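Local coordinates for protein phosphatidylserine synthase (Haemophilus influenzae, PDB 3HSI) that belongs to the phospholipase D superfamily of enzymes and folds into two large mixed beta sheets with helices around them, at residues 275-280 with 302-307; 362-367 with 379-384; 20-25 with 234-239; 242-247 with 397-402; 128-133 with 199-204. One frame throughout, in Å; residues are numbered along the deposited sequence.

Contact 1: 275-280 with 302-307; sequences VICTPY and EIIVGD
E302 lies beside V275, and the two side chains run the same way. With CG of E302 pointing opposite to its backbone N (chi1 178°) and the rest of the chain extended, OE1 is laid 3.7 Å from V275 CG2. The acid end is held elsewhere: OE1 forms a salt bridge with R416 and OE2 one with R354. The backbone O of E302 accepts from I276 N at 2.9 Å. I303 shares the other face of the sheet with I276, where CD1 of I276 only brushes CG1 of I303 at 4.4 Å. I304 returns to the face of E302. It gives its N-H to I276 O at 3.0 Å and takes that of T278 with its own O, T278 N lying 3.3 Å away. Its CB rests 4.0 Å from SG of C277. V305 CG1 then presses on the methyl CG2 of T278 at 3.4 Å, closer than methyls usually come. T278 turns OG1 the other way, to a hydrogen bond with N381 O. The short strand axes run 12° apart, 4.8 Å from each other. Helix 285-296 connects these parallel strands, 273-277 and 300-306, as a beta-alpha-beta unit of the PLD-like domain.

Contact 2: 362-367 with 379-384; sequences TYHLKG and GNNLNP
K366 reaches across to N381 with a bent chain, and the two side chains meet at a slant. The bends fall at chi2 (98°) and chi4 (-65°). They carry the lysine past the backbone of 379-381, with CB 3.5 Å from N380 O, and bring NZ within bonding distance of two oxygens. One is OD1 of N381, hydrogen-bonded to K366 NZ; the modelled distance of 2.4 Å is very short, so its exact value is doubtful. The other is the backbone O of G379, which accepts from K366 NZ at 3.0 Å. Here the amine sits above the carbonyl plane, 44° out of it. H364 approaches the same amide from another direction. The H364 and N381 side chains cross at about a right angle, with NE2 of H364 4.0 Å from OD1 of N381. On its other nitrogen, ND1, the ring is hydrogen-bonded to D173. The loop 379-384 is shaped by an Asx turn, in which N380 OD1 accepts from L382 N at 2.6 Å in the carbonyl plane. L382 sends CD1 toward G367 O, 4.2 Å away. H364 and K366 match the HxK opening of the HKD signature of the phospholipase D family, so this loop probably borders the active site. Two uncharged oxygens, one from an amide side chain and one from the backbone, probably help to set where the lysine nitrogen lies.

Contact 3: 20-25 with 234-239; sequences PFLALQ and LKSAVK
L22 and L234 meet through different settings of the first torsion. In L22, CG points opposite to the backbone N (chi1 161°); in L234, CG lies beside the backbone N and opposite to the carbonyl carbon (chi1 -67°). The CD2 methyls of L22 and L234 end 4.1 Å apart. The backbones are joined by a single antiparallel bridge, the hydrogen-bonded pair F21 with V238. F21 N donates to V238 O at 3.0 Å, and V238 N donates to F21 O at 3.0 Å. The bridge ties the loop after helix 216-229 to the chain at strand 22-23, which pairs with strand 245-252. On one flank P20 CB packs on A237 CB at 3.6 Å. On another, L22 CD1 lies 4.0 Å from OG of S236, a hydroxyl hydrogen-bonded to E182. The F21 ring turns from 234-239 to meet that of Y398. This is structural packing, partly open to solvent. A C-H...O contact reinforces the bridge, with A237 CA 3.2 Å from F21 O.

Contact 4: 242-247 with 397-402; sequences NVLSVS and IYDPQQ
S245 and Y398 bind each other twice through their backbones. S245 N donates to Y398 O at 2.8 Å, and Y398 N donates to S245 O at 2.8 Å. They form a hydrogen-bonded pair in the antiparallel join of strands 245-252 and 391-398, part of a large mixed sheet. V246 and I397 follow as a non-hydrogen-bonded pair. L244 CD1 reaches I397 CG2 at 3.6 Å, since its CG stands opposite to the backbone N (chi1 174°). P400 packs against V243. At the exposed end Q401 NE2 makes two weak hydrogen bonds with N242, to its backbone O at 2.6 Å and to OD1 at 2.8 Å. The two amide planes are 33° apart. P400 and Q401 belong to a type I beta turn, D399 to Q402. D399 OD2 is hydrogen-bonded to L404 N, which probably helps to hold this turn. Further out, the backbones of L22 and L24 bond to V246 and L244. Within 397-402, P400 also covers one face of Y398, its CD lying 3.6 Å above the ring centre.

Contact 5: 128-133 with 199-204; sequences FGVPIN and SAVYPL
V201 packs along the strand end at F128, G129 and P131. Its CB lies 3.9 Å from G129 O. From there CG1, opposite to the backbone N (chi1 172°), passes close to G129 O and meets CB of F128 at 4.0 Å. The other branch, CG2, touches V130 CG2 and P131 CD, each at 4.2 Å from it. V130 and V201 lie side by side and point the same way. Next in sequence Y202 pairs with G129. G129 N donates to Y202 O at 2.8 Å and nearly straight, 174° at the hydrogen, whereas the return bond from Y202 N to G129 O is weak. L204 closes over the glycine, with CD1 3.4 Å from G129 CA, where there is no side chain to block it. F128 turns its ring to P203, CD1 lying 4.0 Å from P203 CA. Strand 127-130 thus sits between the parallel strand 84-90 and the short antiparallel strand 202-203. Helix 216-229 packs here too, with Y222 against V130 and A200, and I219 against P131.

In the fold
Contacts 1, 2 and 5 are buried, whereas contacts 3 and 4 are partly open to solvent. Contacts 1 and 2 touch, their centres 8 Å apart, and C277 N probably bonds to G367 O. Contact 1 is parallel strand pairing with mostly apolar side chains, apart from the salt-bridged E302; contact 2, nearest the chain's centre, is a polar meeting of a lysine with oxygens. Contacts 3 and 4 also touch near strand 245-252, where P20 O probably bonds to S247 OG. Both mix short antiparallel pairing with loop packing. Contact 5, across the chain's centre from contact 1, lies on the second large sheet, which contact 2 also reaches through strand 362-363. It combines a short antiparallel pairing with apolar packing.

Contact 1: 275-280 with 302-307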
# COMPACT_ATOMS: atom_id res chain seq x y z
N VAL C 275 -17.22 -22.12 -9.43
CA VAL C 275 -16.15 -22.89 -8.80
C VAL C 275 -14.93 -21.99 -8.69
O VAL C 275 -14.60 -21.29 -9.61
CB VAL C 275 -15.77 -24.16 -9.64
CG1 VAL C 275 -14.68 -24.98 -8.93
CG2 VAL C 275 -17.04 -25.04 -9.86
N ILE C 276 -14.25 -22.05 -7.56
CA ILE C 276 -13.07 -21.22 -7.33
C ILE C 276 -11.98 -22.08 -6.74
O ILE C 276 -12.24 -22.91 -5.86
CB ILE C 276 -13.39 -20.12 -6.29
CG1 ILE C 276 -14.52 -19.21 -6.76
CG2 ILE C 276 -12.13 -19.32 -5.94
CD1 ILE C 276 -15.11 -18.33 -5.59
N CYS C 277 -10.77 -21.93 -7.27
CA CYS C 277 -9.56 -22.46 -6.64
C CYS C 277 -8.75 -21.28 -6.17
O CYS C 277 -8.56 -20.32 -6.92
CB CYS C 277 -8.74 -23.26 -7.63
SG CYS C 277 -9.30 -24.97 -7.74
N THR C 278 -8.26 -21.34 -4.95
CA THR C 278 -7.35 -20.33 -4.45
C THR C 278 -6.41 -21.06 -3.49
O THR C 278 -6.85 -22.01 -2.79
CB THR C 278 -8.15 -19.15 -3.73
OG1 THR C 278 -7.24 -18.15 -3.28
CG2 THR C 278 -8.91 -19.63 -2.54
N PRO C 279 -5.12 -20.65 -3.45
CA PRO C 279 -4.17 -21.27 -2.51
C PRO C 279 -4.55 -21.06 -1.04
O PRO C 279 -4.65 -22.04 -0.28
CB PRO C 279 -2.86 -20.56 -2.81
CG PRO C 279 -3.09 -19.88 -4.14
CD PRO C 279 -4.50 -19.56 -4.21
N TYR C 280 -4.79 -19.81 -0.66
CA TYR C 280 -5.16 -19.42 0.72
C TYR C 280 -6.57 -18.89 0.68
O TYR C 280 -6.93 -18.19 -0.25
CB TYR C 280 -4.23 -18.29 1.26
CG TYR C 280 -2.82 -18.36 0.69
CD1 TYR C 280 -1.92 -19.34 1.13
CD2 TYR C 280 -2.41 -17.51 -0.35
CE1 TYR C 280 -0.64 -19.46 0.58
CE2 TYR C 280 -1.12 -17.62 -0.91
CZ TYR C 280 -0.24 -18.59 -0.42
OH TYR C 280 1.04 -18.73 -0.95
N GLU C 302 -18.56 -23.62 -5.12
CA GLU C 302 -17.61 -24.59 -4.67
C GLU C 302 -16.26 -23.89 -4.48
O GLU C 302 -15.77 -23.23 -5.37
CB GLU C 302 -17.51 -25.72 -5.71
CG GLU C 302 -16.48 -26.77 -5.34
CD GLU C 302 -16.32 -27.86 -6.40
OE1 GLU C 302 -17.04 -27.83 -7.43
OE2 GLU C 302 -15.47 -28.76 -6.18
N ILE C 303 -15.65 -24.03 -3.31
CA ILE C 303 -14.36 -23.40 -3.07
C ILE C 303 -13.38 -24.48 -2.68
O ILE C 303 -13.67 -25.32 -1.81
CB ILE C 303 -14.46 -22.33 -1.96
CG1 ILE C 303 -15.53 -21.28 -2.35
CG2 ILE C 303 -13.07 -21.70 -1.71
CD1 ILE C 303 -15.90 -20.25 -1.22
N ILE C 304 -12.24 -24.49 -3.36
CA ILE C 304 -11.23 -25.50 -3.09
C ILE C 304 -9.97 -24.78 -2.64
O ILE C 304 -9.42 -23.99 -3.37
CB ILE C 304 -10.92 -26.35 -4.38
CG1 ILE C 304 -12.23 -26.73 -5.09
CG2 ILE C 304 -10.07 -27.58 -4.01
CD1 ILE C 304 -12.09 -27.71 -6.38
N VAL C 305 -9.52 -25.07 -1.42
CA VAL C 305 -8.29 -24.52 -0.87
C VAL C 305 -7.47 -25.64 -0.27
O VAL C 305 -7.98 -26.75 -0.10
CB VAL C 305 -8.57 -23.47 0.26
CG1 VAL C 305 -9.15 -22.22 -0.35
CG2 VAL C 305 -9.54 -24.04 1.29
N GLY C 306 -6.22 -25.35 0.04
CA GLY C 306 -5.39 -26.27 0.76
C GLY C 306 -5.75 -26.30 2.23
O GLY C 306 -6.13 -25.28 2.83
N ASP C 307 -5.67 -27.51 2.79
CA ASP C 307 -5.51 -27.70 4.23
C ASP C 307 -4.30 -26.90 4.71
O ASP C 307 -3.33 -26.78 3.97
CB ASP C 307 -5.24 -29.19 4.51
CG ASP C 307 -5.51 -29.59 5.96
OD1 ASP C 307 -6.46 -30.40 6.18
OD2 ASP C 307 -4.78 -29.16 6.87

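Contact 2: 362-367 with 379-384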
# COMPACT_ATOMS: atom_id res chain seq x y z
N THR C 362 2.34 -29.38 -1.18
CA THR C 362 1.64 -28.12 -0.95
C THR C 362 0.70 -27.78 -2.12
O THR C 362 0.79 -28.36 -3.24
CB THR C 362 2.59 -26.97 -0.67
OG1 THR C 362 3.48 -26.86 -1.77
CG2 THR C 362 3.41 -27.18 0.67
N TYR C 363 -0.19 -26.84 -1.84
CA TYR C 363 -1.24 -26.50 -2.76
C TYR C 363 -1.14 -25.07 -3.24
O TYR C 363 -1.18 -24.17 -2.45
CB TYR C 363 -2.58 -26.73 -2.06
CG TYR C 363 -3.82 -26.40 -2.84
CD1 TYR C 363 -4.43 -27.37 -3.61
CD2 TYR C 363 -4.44 -25.14 -2.74
CE1 TYR C 363 -5.59 -27.12 -4.28
CE2 TYR C 363 -5.62 -24.86 -3.42
CZ TYR C 363 -6.20 -25.87 -4.19
OH TYR C 363 -7.36 -25.68 -4.91
N HIS C 364 -1.05 -24.88 -4.54
CA HIS C 364 -0.99 -23.54 -5.09
C HIS C 364 -1.91 -23.35 -6.32
O HIS C 364 -1.50 -22.70 -7.27
CB HIS C 364 0.45 -23.27 -5.49
CG HIS C 364 0.75 -21.83 -5.74
ND1 HIS C 364 1.14 -21.35 -6.99
CD2 HIS C 364 0.73 -20.76 -4.91
CE1 HIS C 364 1.34 -20.05 -6.91
NE2 HIS C 364 1.09 -19.66 -5.66
N LEU C 365 -3.11 -23.92 -6.32
CA LEU C 365 -4.01 -23.77 -7.48
C LEU C 365 -4.84 -22.51 -7.39
O LEU C 365 -5.32 -22.11 -6.30
CB LEU C 365 -4.98 -24.96 -7.60
CG LEU C 365 -4.50 -26.39 -7.68
CD1 LEU C 365 -5.73 -27.27 -7.55
CD2 LEU C 365 -3.87 -26.66 -8.96
N LYS C 366 -5.01 -21.89 -8.54
CA LYS C 366 -5.87 -20.71 -8.74
C LYS C 366 -6.74 -21.03 -9.95
O LYS C 366 -6.28 -21.68 -10.90
CB LYS C 366 -5.04 -19.46 -9.08
CG LYS C 366 -3.79 -19.19 -8.22
CD LYS C 366 -2.55 -19.70 -8.91
CE LYS C 366 -1.31 -19.40 -8.09
NZ LYS C 366 -0.96 -17.92 -7.88
N GLY C 367 -8.00 -20.60 -9.92
CA GLY C 367 -8.92 -20.76 -11.04
C GLY C 367 -10.31 -20.27 -10.71
O GLY C 367 -10.70 -20.14 -9.53
N GLY C 379 -2.92 -16.36 -12.97
CA GLY C 379 -1.99 -16.45 -11.88
C GLY C 379 -2.50 -15.67 -10.68
O GLY C 379 -1.83 -15.62 -9.65
N ASN C 380 -3.70 -15.11 -10.78
CA ASN C 380 -4.27 -14.25 -9.71
C ASN C 380 -4.69 -15.10 -8.48
O ASN C 380 -5.49 -16.02 -8.58
CB ASN C 380 -5.42 -13.42 -10.30
CG ASN C 380 -5.95 -12.36 -9.34
OD1 ASN C 380 -6.18 -12.62 -8.15
ND2 ASN C 380 -6.17 -11.18 -9.85
N ASN C 381 -4.10 -14.79 -7.32
CA ASN C 381 -4.38 -15.51 -6.07
C ASN C 381 -5.71 -15.12 -5.47
O ASN C 381 -6.09 -15.63 -4.41
CB ASN C 381 -3.28 -15.24 -5.02
CG ASN C 381 -1.97 -15.91 -5.35
OD1 ASN C 381 -1.94 -17.03 -5.83
ND2 ASN C 381 -0.87 -15.22 -5.08
N LEU C 382 -6.45 -14.22 -6.11
CA LEU C 382 -7.76 -13.84 -5.55
C LEU C 382 -7.63 -13.34 -4.11
O LEU C 382 -8.40 -13.75 -3.21
CB LEU C 382 -8.74 -15.01 -5.65
CG LEU C 382 -9.02 -15.41 -7.11
CD1 LEU C 382 -9.78 -16.75 -7.20
CD2 LEU C 382 -9.78 -14.29 -7.79
N ASN C 383 -6.65 -12.46 -3.89
CA ASN C 383 -6.43 -11.84 -2.57
C ASN C 383 -6.29 -10.32 -2.68
O ASN C 383 -6.11 -9.81 -3.78
CB ASN C 383 -5.20 -12.50 -1.90
CG ASN C 383 -3.90 -12.30 -2.66
OD1 ASN C 383 -3.83 -11.70 -3.75
ND2 ASN C 383 -2.84 -12.81 -2.09
N PRO C 384 -6.36 -9.58 -1.55
CA PRO C 384 -6.19 -8.12 -1.67
C PRO C 384 -4.89 -7.61 -2.33
O PRO C 384 -4.94 -6.56 -2.96
CB PRO C 384 -6.26 -7.65 -0.21
CG PRO C 384 -7.16 -8.74 0.44
CD PRO C 384 -6.64 -9.98 -0.17

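Contact 3: 20-25 with 234-239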
# COMPACT_ATOMS: atom_id res chain seq x y z
N PRO C 20 -13.25 -8.82 -26.51
CA PRO C 20 -12.85 -9.41 -27.78
C PRO C 20 -12.28 -10.81 -27.55
O PRO C 20 -11.64 -11.06 -26.53
CB PRO C 20 -11.74 -8.46 -28.27
CG PRO C 20 -11.07 -7.97 -27.01
CD PRO C 20 -12.22 -7.89 -25.97
N PHE C 21 -12.53 -11.72 -28.48
CA PHE C 21 -12.22 -13.11 -28.27
C PHE C 21 -11.64 -13.66 -29.54
O PHE C 21 -12.10 -13.32 -30.61
CB PHE C 21 -13.47 -13.92 -27.95
CG PHE C 21 -13.82 -13.93 -26.51
CD1 PHE C 21 -13.15 -14.80 -25.63
CD2 PHE C 21 -14.83 -13.09 -26.02
CE1 PHE C 21 -13.46 -14.79 -24.25
CE2 PHE C 21 -15.17 -13.09 -24.65
CZ PHE C 21 -14.48 -13.95 -23.76
N LEU C 22 -10.65 -14.52 -29.40
CA LEU C 22 -10.00 -15.16 -30.51
C LEU C 22 -10.39 -16.64 -30.53
O LEU C 22 -10.33 -17.34 -29.51
CB LEU C 22 -8.49 -14.98 -30.32
CG LEU C 22 -7.46 -15.85 -31.03
CD1 LEU C 22 -7.48 -15.68 -32.56
CD2 LEU C 22 -6.08 -15.50 -30.45
N ALA C 23 -10.80 -17.11 -31.70
CA ALA C 23 -11.30 -18.47 -31.88
C ALA C 23 -10.23 -19.52 -31.61
O ALA C 23 -9.08 -19.36 -31.99
CB ALA C 23 -11.89 -18.64 -33.28
N LEU C 24 -10.62 -20.58 -30.93
CA LEU C 24 -9.66 -21.57 -30.46
C LEU C 24 -10.21 -22.97 -30.70
O LEU C 24 -11.28 -23.28 -30.18
CB LEU C 24 -9.53 -21.37 -28.96
CG LEU C 24 -8.26 -21.29 -28.15
CD1 LEU C 24 -8.72 -21.18 -26.72
CD2 LEU C 24 -7.44 -22.53 -28.33
N GLN C 25 -9.55 -23.82 -31.47
CA GLN C 25 -10.05 -25.19 -31.58
C GLN C 25 -9.79 -25.97 -30.30
O GLN C 25 -8.84 -25.68 -29.57
CB GLN C 25 -9.51 -25.88 -32.82
CG GLN C 25 -9.68 -24.98 -34.03
CD GLN C 25 -10.08 -25.73 -35.23
OE1 GLN C 25 -9.41 -26.69 -35.62
NE2 GLN C 25 -11.20 -25.32 -35.85
N LEU C 234 -5.31 -8.15 -30.02
CA LEU C 234 -5.69 -9.28 -30.84
C LEU C 234 -5.89 -8.79 -32.27
O LEU C 234 -6.34 -7.66 -32.48
CB LEU C 234 -6.96 -9.92 -30.29
CG LEU C 234 -6.81 -10.59 -28.92
CD1 LEU C 234 -8.16 -11.09 -28.42
CD2 LEU C 234 -5.77 -11.73 -28.97
N LYS C 235 -5.56 -9.62 -33.24
CA LYS C 235 -5.82 -9.24 -34.62
C LYS C 235 -7.19 -9.69 -35.15
O LYS C 235 -7.88 -8.89 -35.78
CB LYS C 235 -4.69 -9.69 -35.54
CG LYS C 235 -3.57 -8.69 -35.59
CD LYS C 235 -2.35 -9.22 -36.34
CE LYS C 235 -1.20 -8.24 -36.14
NZ LYS C 235 0.10 -8.90 -35.80
N SER C 236 -7.58 -10.93 -34.91
CA SER C 236 -8.83 -11.40 -35.52
C SER C 236 -9.96 -11.68 -34.52
O SER C 236 -10.76 -12.61 -34.71
CB SER C 236 -8.59 -12.55 -36.55
OG SER C 236 -8.04 -13.72 -35.95
N ALA C 237 -10.04 -10.82 -33.49
CA ALA C 237 -11.03 -10.92 -32.40
C ALA C 237 -12.43 -10.42 -32.76
O ALA C 237 -12.61 -9.37 -33.41
CB ALA C 237 -10.52 -10.21 -31.17
N VAL C 238 -13.43 -11.17 -32.31
CA VAL C 238 -14.83 -10.76 -32.42
C VAL C 238 -15.47 -10.71 -31.03
O VAL C 238 -14.99 -11.34 -30.09
CB VAL C 238 -15.65 -11.69 -33.36
CG1 VAL C 238 -15.05 -11.73 -34.80
CG2 VAL C 238 -15.78 -13.12 -32.77
N LYS C 239 -16.55 -9.95 -30.92
CA LYS C 239 -17.41 -10.01 -29.74
C LYS C 239 -18.43 -11.15 -29.88
O LYS C 239 -18.83 -11.50 -30.99
CB LYS C 239 -18.11 -8.68 -29.54
CG LYS C 239 -17.21 -7.61 -29.00
CD LYS C 239 -17.92 -6.29 -29.08
CE LYS C 239 -17.01 -5.11 -28.83
NZ LYS C 239 -17.92 -3.93 -28.95

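Contact 4: 242-247 with 397-402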
# COMPACT_ATOMS: atom_id res chain seq x y z
N ASN C 242 -19.48 -17.61 -31.56
CA ASN C 242 -20.35 -18.74 -31.33
C ASN C 242 -19.49 -20.01 -31.24
O ASN C 242 -19.95 -21.11 -31.56
CB ASN C 242 -21.40 -18.84 -32.45
CG ASN C 242 -22.42 -19.94 -32.18
OD1 ASN C 242 -22.66 -20.30 -31.01
ND2 ASN C 242 -23.02 -20.51 -33.25
N VAL C 243 -18.24 -19.85 -30.84
CA VAL C 243 -17.27 -20.94 -30.91
C VAL C 243 -16.34 -20.74 -29.73
O VAL C 243 -16.19 -19.60 -29.24
CB VAL C 243 -16.50 -20.95 -32.29
CG1 VAL C 243 -15.46 -19.83 -32.37
CG2 VAL C 243 -15.83 -22.29 -32.52
N LEU C 244 -15.75 -21.84 -29.27
CA LEU C 244 -14.74 -21.82 -28.21
C LEU C 244 -13.67 -20.75 -28.51
O LEU C 244 -13.15 -20.69 -29.63
CB LEU C 244 -14.09 -23.21 -28.15
CG LEU C 244 -12.90 -23.37 -27.19
CD1 LEU C 244 -13.29 -23.08 -25.71
CD2 LEU C 244 -12.34 -24.76 -27.36
N SER C 245 -13.32 -19.96 -27.50
CA SER C 245 -12.54 -18.71 -27.69
C SER C 245 -11.74 -18.27 -26.46
O SER C 245 -12.06 -18.63 -25.35
CB SER C 245 -13.52 -17.56 -28.02
OG SER C 245 -13.84 -17.63 -29.36
N VAL C 246 -10.74 -17.43 -26.68
CA VAL C 246 -9.83 -17.02 -25.63
C VAL C 246 -9.62 -15.50 -25.68
O VAL C 246 -9.52 -14.91 -26.75
CB VAL C 246 -8.47 -17.83 -25.67
CG1 VAL C 246 -7.62 -17.48 -26.92
CG2 VAL C 246 -7.67 -17.57 -24.39
N SER C 247 -9.65 -14.86 -24.51
CA SER C 247 -9.37 -13.42 -24.39
C SER C 247 -8.28 -13.13 -23.34
O SER C 247 -8.50 -13.39 -22.16
CB SER C 247 -10.66 -12.67 -24.03
OG SER C 247 -10.51 -11.25 -24.18
N ILE C 397 -11.16 -18.06 -21.13
CA ILE C 397 -11.75 -18.94 -22.12
C ILE C 397 -13.30 -18.84 -22.09
O ILE C 397 -13.92 -18.97 -21.05
CB ILE C 397 -11.31 -20.41 -21.91
CG1 ILE C 397 -9.79 -20.51 -22.06
CG2 ILE C 397 -12.02 -21.30 -22.87
CD1 ILE C 397 -9.21 -21.80 -21.59
N TYR C 398 -13.87 -18.58 -23.26
CA TYR C 398 -15.31 -18.57 -23.47
C TYR C 398 -15.68 -19.81 -24.28
O TYR C 398 -15.20 -20.01 -25.41
CB TYR C 398 -15.68 -17.31 -24.23
CG TYR C 398 -17.17 -17.13 -24.48
CD1 TYR C 398 -18.11 -17.35 -23.47
CD2 TYR C 398 -17.62 -16.67 -25.72
CE1 TYR C 398 -19.48 -17.16 -23.70
CE2 TYR C 398 -18.99 -16.48 -25.98
CZ TYR C 398 -19.90 -16.74 -24.96
OH TYR C 398 -21.22 -16.54 -25.20
N ASP C 399 -16.57 -20.62 -23.71
CA ASP C 399 -16.96 -21.90 -24.27
C ASP C 399 -18.49 -22.01 -24.38
O ASP C 399 -19.09 -22.81 -23.67
CB ASP C 399 -16.41 -23.04 -23.39
CG ASP C 399 -16.59 -24.40 -24.01
OD1 ASP C 399 -16.79 -24.49 -25.26
OD2 ASP C 399 -16.56 -25.39 -23.22
N PRO C 400 -19.10 -21.20 -25.27
CA PRO C 400 -20.58 -21.11 -25.37
C PRO C 400 -21.29 -22.41 -25.76
O PRO C 400 -22.41 -22.62 -25.34
CB PRO C 400 -20.81 -20.04 -26.45
CG PRO C 400 -19.51 -19.93 -27.21
CD PRO C 400 -18.43 -20.28 -26.21
N GLN C 401 -20.63 -23.28 -26.54
CA GLN C 401 -21.27 -24.52 -26.96
C GLN C 401 -20.69 -25.73 -26.23
O GLN C 401 -20.81 -26.85 -26.71
CB GLN C 401 -21.12 -24.71 -28.48
CG GLN C 401 -21.76 -23.57 -29.28
CD GLN C 401 -21.96 -23.91 -30.73
OE1 GLN C 401 -22.20 -25.07 -31.09
NE2 GLN C 401 -21.88 -22.90 -31.58
N GLN C 402 -20.08 -25.49 -25.07
CA GLN C 402 -19.52 -26.53 -24.21
C GLN C 402 -18.57 -27.46 -24.95
O GLN C 402 -18.49 -28.64 -24.65
CB GLN C 402 -20.62 -27.33 -23.48
CG GLN C 402 -21.28 -26.55 -22.33
CD GLN C 402 -22.03 -25.31 -22.81
OE1 GLN C 402 -21.64 -24.16 -22.53
NE2 GLN C 402 -23.08 -25.53 -23.58

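Contact 5: 128-133 with 199-204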
# COMPACT_ATOMS: atom_id res chain seq x y z
N PHE C 128 16.02 -11.13 -17.31
CA PHE C 128 15.68 -9.75 -17.04
C PHE C 128 14.81 -9.63 -15.79
O PHE C 128 13.87 -10.39 -15.62
CB PHE C 128 14.97 -9.15 -18.25
CG PHE C 128 15.77 -9.22 -19.52
CD1 PHE C 128 16.63 -8.18 -19.88
CD2 PHE C 128 15.70 -10.36 -20.35
CE1 PHE C 128 17.38 -8.27 -21.05
CE2 PHE C 128 16.47 -10.44 -21.52
CZ PHE C 128 17.28 -9.39 -21.87
N GLY C 129 15.14 -8.67 -14.94
CA GLY C 129 14.40 -8.42 -13.70
C GLY C 129 13.40 -7.28 -13.86
O GLY C 129 13.76 -6.18 -14.27
N VAL C 130 12.13 -7.57 -13.58
CA VAL C 130 11.07 -6.58 -13.74
C VAL C 130 10.64 -6.10 -12.35
O VAL C 130 10.16 -6.88 -11.56
CB VAL C 130 9.84 -7.21 -14.44
CG1 VAL C 130 8.69 -6.23 -14.51
CG2 VAL C 130 10.20 -7.77 -15.81
N PRO C 131 10.81 -4.81 -12.05
CA PRO C 131 10.32 -4.30 -10.76
C PRO C 131 8.93 -3.65 -10.86
O PRO C 131 8.77 -2.60 -11.50
CB PRO C 131 11.36 -3.26 -10.38
CG PRO C 131 11.95 -2.78 -11.77
CD PRO C 131 11.48 -3.75 -12.84
N ILE C 132 7.94 -4.24 -10.18
CA ILE C 132 6.56 -3.80 -10.25
C ILE C 132 6.29 -2.68 -9.23
O ILE C 132 5.26 -1.99 -9.29
CB ILE C 132 5.61 -4.99 -10.08
CG1 ILE C 132 5.73 -5.91 -11.32
CG2 ILE C 132 4.17 -4.54 -9.85
CD1 ILE C 132 5.54 -5.17 -12.67
N ASN C 133 7.21 -2.49 -8.31
CA ASN C 133 7.15 -1.35 -7.40
C ASN C 133 8.54 -1.20 -6.83
O ASN C 133 9.39 -2.05 -7.09
CB ASN C 133 6.11 -1.55 -6.28
CG ASN C 133 5.44 -0.24 -5.89
OD1 ASN C 133 6.08 0.82 -5.88
ND2 ASN C 133 4.17 -0.30 -5.56
N SER C 199 13.99 1.40 -19.31
CA SER C 199 14.30 2.41 -18.30
C SER C 199 14.13 1.85 -16.89
O SER C 199 14.65 2.42 -15.95
CB SER C 199 13.50 3.69 -18.49
OG SER C 199 12.14 3.37 -18.40
N ALA C 200 13.43 0.71 -16.74
CA ALA C 200 13.19 0.13 -15.39
C ALA C 200 13.60 -1.30 -15.27
O ALA C 200 13.90 -1.76 -14.18
CB ALA C 200 11.75 0.26 -14.97
N VAL C 201 13.57 -2.03 -16.39
CA VAL C 201 13.88 -3.45 -16.46
C VAL C 201 15.37 -3.65 -16.78
O VAL C 201 15.88 -3.07 -17.75
CB VAL C 201 12.97 -4.10 -17.49
CG1 VAL C 201 13.35 -5.55 -17.78
CG2 VAL C 201 11.50 -3.98 -17.01
N TYR C 202 16.08 -4.41 -15.95
CA TYR C 202 17.51 -4.64 -16.11
C TYR C 202 17.86 -6.10 -16.19
O TYR C 202 17.18 -6.92 -15.55
CB TYR C 202 18.29 -4.02 -14.95
CG TYR C 202 18.25 -2.52 -15.00
CD1 TYR C 202 19.26 -1.82 -15.65
CD2 TYR C 202 17.19 -1.80 -14.44
CE1 TYR C 202 19.22 -0.44 -15.74
CE2 TYR C 202 17.14 -0.42 -14.52
CZ TYR C 202 18.16 0.25 -15.17
OH TYR C 202 18.16 1.62 -15.26
N PRO C 203 18.90 -6.45 -16.98
CA PRO C 203 19.37 -7.83 -17.05
C PRO C 203 19.89 -8.24 -15.68
O PRO C 203 20.57 -7.47 -15.02
CB PRO C 203 20.52 -7.78 -18.07
CG PRO C 203 20.93 -6.35 -18.14
CD PRO C 203 19.71 -5.54 -17.82
N LEU C 204 19.51 -9.43 -15.24
CA LEU C 204 19.98 -9.96 -13.98
C LEU C 204 21.19 -10.88 -14.14
O LEU C 204 21.80 -11.26 -13.15
CB LEU C 204 18.86 -10.72 -13.28
CG LEU C 204 17.72 -9.84 -12.75
CD1 LEU C 204 16.54 -10.71 -12.46
CD2 LEU C 204 18.12 -8.99 -11.53